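Side-chain contact in superantigen-like protein SSL8 (Staphylococcus aureus, PDB 3R2T), which is of unknown function but belongs to the staphylococcal and streptococcal toxin family as a superantigen-like protein of the extracellular region: residues Gln80-Tyr85 with Val89-Gln94. Sequence-based numbering, arbitrary orientation. Where two conformers were deposited one is given.
Sequences QSQGYY and VLLFNQ
Gln82 and Val89 form an antiparallel hydrogen-bonded pair, and the side chains that meet across the hairpin are arranged around it. Gln82 N donates to Val89 O at 2.9 Å with the donor in the carbonyl plane; the return bond, from Val89 N to Gln82 O, is straighter, 171° at the hydrogen. Besides the N-H of Gln82, Val89 O takes the CA-H of Ser81 as a weaker addition, with Ser81 CA 3.2 Å away.

The side chains of Gln82 and Val89 lie on the same face of the sheet. In Gln82, CG sits between the backbone N and the carbonyl carbon (chi1 54°), which brings it beside the Val89 carbonyl and CG2; the chain then runs on extended and passes Leu91 at about a right angle. Its amide oxygen OE1 lies against the two methyls at the end of Leu91, 4.0 Å from Leu91 CD1 and about as far from CD2, a van der Waals contact with no hydrogen bond in it.

Tyr84 reaches the same valine from farther along its strand. Its CB rests against both branches of Val89, 3.8 Å from Val89 CG1, whereas CG stands anti to the backbone N (chi1 178°) and carries the ring away from the valine. In the conformer given for Tyr85, its ring edge meets one face of the Tyr84 ring, with Tyr85 CD2 over the centre. Gln176 of the second subunit packs on both tyrosines.

Beyond the bridge, Leu90 lays its CD2 methyl on the Gln80-Ser81 peptide, 3.4 Å from Gln80 C. Strand 99-102 pairs with the other edge of strand 87-92, and its Gln100 touches Tyr84, Val89 and Leu91. The arrangement is that of a short, strongly twisted beta hairpin at the periphery of the superantigen-like OB-fold domain.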
ATOM      1  N   GLN A  80      -2.873  15.946   9.707  1.00 58.16           N
ATOM      2  CA  GLN A  80      -2.294  15.256  10.847  1.00 58.52           C
ATOM      3  C   GLN A  80      -2.199  13.787  10.472  1.00 56.47           C
ATOM      4  O   GLN A  80      -3.139  13.227   9.897  1.00 56.14           O
ATOM      5  CB  GLN A  80      -3.175  15.440  12.090  1.00 61.07           C
ATOM      6  CG  GLN A  80      -2.697  14.689  13.334  1.00 63.20           C
ATOM      7  CD  GLN A  80      -3.546  14.968  14.567  1.00 66.66           C
ATOM      8  OE1 GLN A  80      -4.361  15.888  14.577  1.00 67.79           O
ATOM      9  NE2 GLN A  80      -3.347  14.179  15.616  1.00 66.21           N
ATOM     10  N   SER A  81      -1.068  13.161  10.781  0.50 55.72           N
ATOM     11  CA  SER A  81      -0.873  11.751  10.449  0.50 55.20           C
ATOM     12  C   SER A  81      -1.700  10.835  11.353  0.50 57.11           C
ATOM     13  O   SER A  81      -1.936  11.136  12.518  0.50 58.85           O
ATOM     14  CB  SER A  81       0.604  11.368  10.529  0.50 54.74           C
ATOM     15  OG  SER A  81       1.116  11.556  11.835  0.50 57.28           O
ATOM     16  N   GLN A  82      -2.140   9.718  10.784  1.00 57.09           N
ATOM     17  CA  GLN A  82      -2.931   8.708  11.491  1.00 59.51           C
ATOM     18  C   GLN A  82      -2.539   7.358  10.933  1.00 57.97           C
ATOM     19  O   GLN A  82      -2.013   7.255   9.830  1.00 55.44           O
ATOM     20  CB  GLN A  82      -4.446   8.914  11.336  1.00 60.27           C
ATOM     21  CG  GLN A  82      -4.939   9.010   9.901  1.00 61.70           C
ATOM     22  CD  GLN A  82      -6.456   9.084   9.811  1.00 65.98           C
ATOM     23  OE1 GLN A  82      -7.019  10.137   9.521  1.00 67.48           O
ATOM     24  NE2 GLN A  82      -7.120   7.980  10.102  1.00 69.77           N
ATOM     25  N   GLY A  83      -2.802   6.325  11.703  1.00 59.84           N
ATOM     26  CA  GLY A  83      -2.465   4.996  11.300  1.00 60.11           C
ATOM     27  C   GLY A  83      -3.456   4.397  10.329  1.00 60.06           C
ATOM     28  O   GLY A  83      -4.669   4.538  10.481  1.00 60.56           O
ATOM     29  N   TYR A  84      -2.903   3.775   9.296  1.00 58.60           N
ATOM     30  CA  TYR A  84      -3.657   3.013   8.319  1.00 58.34           C
ATOM     31  C   TYR A  84      -2.816   1.739   8.306  1.00 59.23           C
ATOM     32  O   TYR A  84      -1.823   1.633   7.565  1.00 57.70           O
ATOM     33  CB  TYR A  84      -3.742   3.705   6.963  1.00 55.85           C
ATOM     34  CG  TYR A  84      -4.486   2.896   5.926  1.00 56.75           C
ATOM     35  CD1 TYR A  84      -5.880   2.782   5.958  1.00 57.84           C
ATOM     36  CD2 TYR A  84      -3.797   2.251   4.899  1.00 54.64           C
ATOM     37  CE1 TYR A  84      -6.563   2.023   4.985  1.00 59.13           C
ATOM     38  CE2 TYR A  84      -4.457   1.513   3.934  1.00 53.16           C
ATOM     39  CZ  TYR A  84      -5.839   1.399   3.979  1.00 58.62           C
ATOM     40  OH  TYR A  84      -6.475   0.649   3.018  1.00 62.48           O
ATOM     41  N   TYR A  85      -3.231   0.782   9.138  0.50 62.27           N
ATOM     42  CA  TYR A  85      -2.537  -0.493   9.320  0.50 63.98           C
ATOM     43  C   TYR A  85      -1.123  -0.154   9.786  0.50 63.09           C
ATOM     44  O   TYR A  85      -0.963   0.540  10.788  0.50 63.67           O
ATOM     45  CB  TYR A  85      -2.570  -1.346   8.053  0.50 63.93           C
ATOM     46  CG  TYR A  85      -3.986  -1.640   7.595  0.50 66.16           C
ATOM     47  CD1 TYR A  85      -4.767  -2.590   8.245  0.50 69.43           C
ATOM     48  CD2 TYR A  85      -4.539  -0.972   6.510  0.50 65.71           C
ATOM     49  CE1 TYR A  85      -6.065  -2.857   7.831  0.50 71.62           C
ATOM     50  CE2 TYR A  85      -5.834  -1.235   6.087  0.50 66.78           C
ATOM     51  CZ  TYR A  85      -6.591  -2.172   6.746  0.50 70.39           C
ATOM     52  OH  TYR A  85      -7.872  -2.424   6.312  0.50 71.56           O
ATOM     53  N   VAL A  89      -0.442   7.776   7.488  1.00 47.85           N
ATOM     54  CA  VAL A  89      -0.969   8.457   6.336  1.00 46.65           C
ATOM     55  C   VAL A  89      -1.621   9.785   6.695  1.00 49.25           C
ATOM     56  O   VAL A  89      -1.908  10.063   7.874  1.00 51.39           O
ATOM     57  CB  VAL A  89      -2.040   7.577   5.621  1.00 48.25           C
ATOM     58  CG1 VAL A  89      -1.472   6.180   5.285  1.00 44.12           C
ATOM     59  CG2 VAL A  89      -3.300   7.444   6.483  1.00 49.20           C
ATOM     60  N   LEU A  90      -1.823  10.601   5.658  1.00 48.97           N
ATOM     61  CA  LEU A  90      -2.497  11.882   5.748  1.00 50.13           C
ATOM     62  C   LEU A  90      -3.676  11.834   4.796  1.00 51.61           C
ATOM     63  O   LEU A  90      -3.522  11.479   3.628  1.00 49.53           O
ATOM     64  CB  LEU A  90      -1.600  13.017   5.291  1.00 50.01           C
ATOM     65  CG  LEU A  90      -0.359  13.397   6.079  1.00 51.78           C
ATOM     66  CD1 LEU A  90       0.460  14.400   5.273  1.00 52.12           C
ATOM     67  CD2 LEU A  90      -0.738  13.962   7.423  1.00 54.98           C
ATOM     68  N   LEU A  91      -4.852  12.181   5.295  1.00 54.37           N
ATOM     69  CA  LEU A  91      -6.054  12.232   4.479  1.00 56.50           C
ATOM     70  C   LEU A  91      -6.511  13.675   4.326  1.00 58.29           C
ATOM     71  O   LEU A  91      -6.277  14.503   5.199  1.00 58.17           O
ATOM     72  CB  LEU A  91      -7.200  11.433   5.113  1.00 58.69           C
ATOM     73  CG  LEU A  91      -7.170   9.902   5.138  1.00 58.52           C
ATOM     74  CD1 LEU A  91      -5.913   9.364   5.777  1.00 57.80           C
ATOM     75  CD2 LEU A  91      -8.414   9.374   5.865  1.00 62.16           C
ATOM     76  N   PHE A  92      -7.133  13.980   3.197  1.00 60.56           N
ATOM     77  CA  PHE A  92      -7.717  15.301   2.991  1.00 63.32           C
ATOM     78  C   PHE A  92      -8.539  15.306   1.728  1.00 65.17           C
ATOM     79  O   PHE A  92      -8.468  14.361   0.928  1.00 62.82           O
ATOM     80  CB  PHE A  92      -6.692  16.437   3.029  1.00 62.76           C
ATOM     81  CG  PHE A  92      -5.557  16.258   2.098  1.00 62.48           C
ATOM     82  CD1 PHE A  92      -5.645  16.706   0.793  1.00 63.90           C
ATOM     83  CD2 PHE A  92      -4.387  15.657   2.528  1.00 62.79           C
ATOM     84  CE1 PHE A  92      -4.586  16.554  -0.070  1.00 61.89           C
ATOM     85  CE2 PHE A  92      -3.336  15.488   1.683  1.00 57.39           C
ATOM     86  CZ  PHE A  92      -3.430  15.937   0.373  1.00 61.13           C
ATOM     87  N   ASN A  93      -9.338  16.362   1.586  1.00 68.99           N
ATOM     88  CA  ASN A  93     -10.243  16.534   0.465  1.00 72.51           C
ATOM     89  C   ASN A  93     -10.143  17.898  -0.213  1.00 74.32           C
ATOM     90  O   ASN A  93     -11.092  18.690  -0.147  1.00 78.50           O
ATOM     91  CB  ASN A  93     -11.698  16.360   0.936  1.00 75.95           C
ATOM     92  CG  ASN A  93     -11.997  14.963   1.451  1.00 77.36           C
ATOM     93  OD1 ASN A  93     -11.209  14.037   1.285  1.00 74.94           O
ATOM     94  ND2 ASN A  93     -13.163  14.806   2.072  1.00 81.15           N
ATOM     95  N   GLN A  94      -9.019  18.193  -0.854  1.00 73.48           N
ATOM     96  CA  GLN A  94      -8.908  19.453  -1.583  1.00 75.18           C
ATOM     97  C   GLN A  94      -9.556  19.243  -2.960  1.00 76.59           C
ATOM     98  O   GLN A  94      -9.522  18.137  -3.499  1.00 75.60           O
ATOM     99  CB  GLN A  94      -7.460  19.951  -1.688  1.00 72.86           C
ATOM    100  CG  GLN A  94      -7.337  21.291  -2.457  1.00 73.55           C
ATOM    101  CD  GLN A  94      -5.996  21.997  -2.255  1.00 71.34           C
ATOM    102  OE1 GLN A  94      -5.339  22.405  -3.219  1.00 65.11           O
ATOM    103  NE2 GLN A  94      -5.585  22.136  -0.997  1.00 72.01           N
TER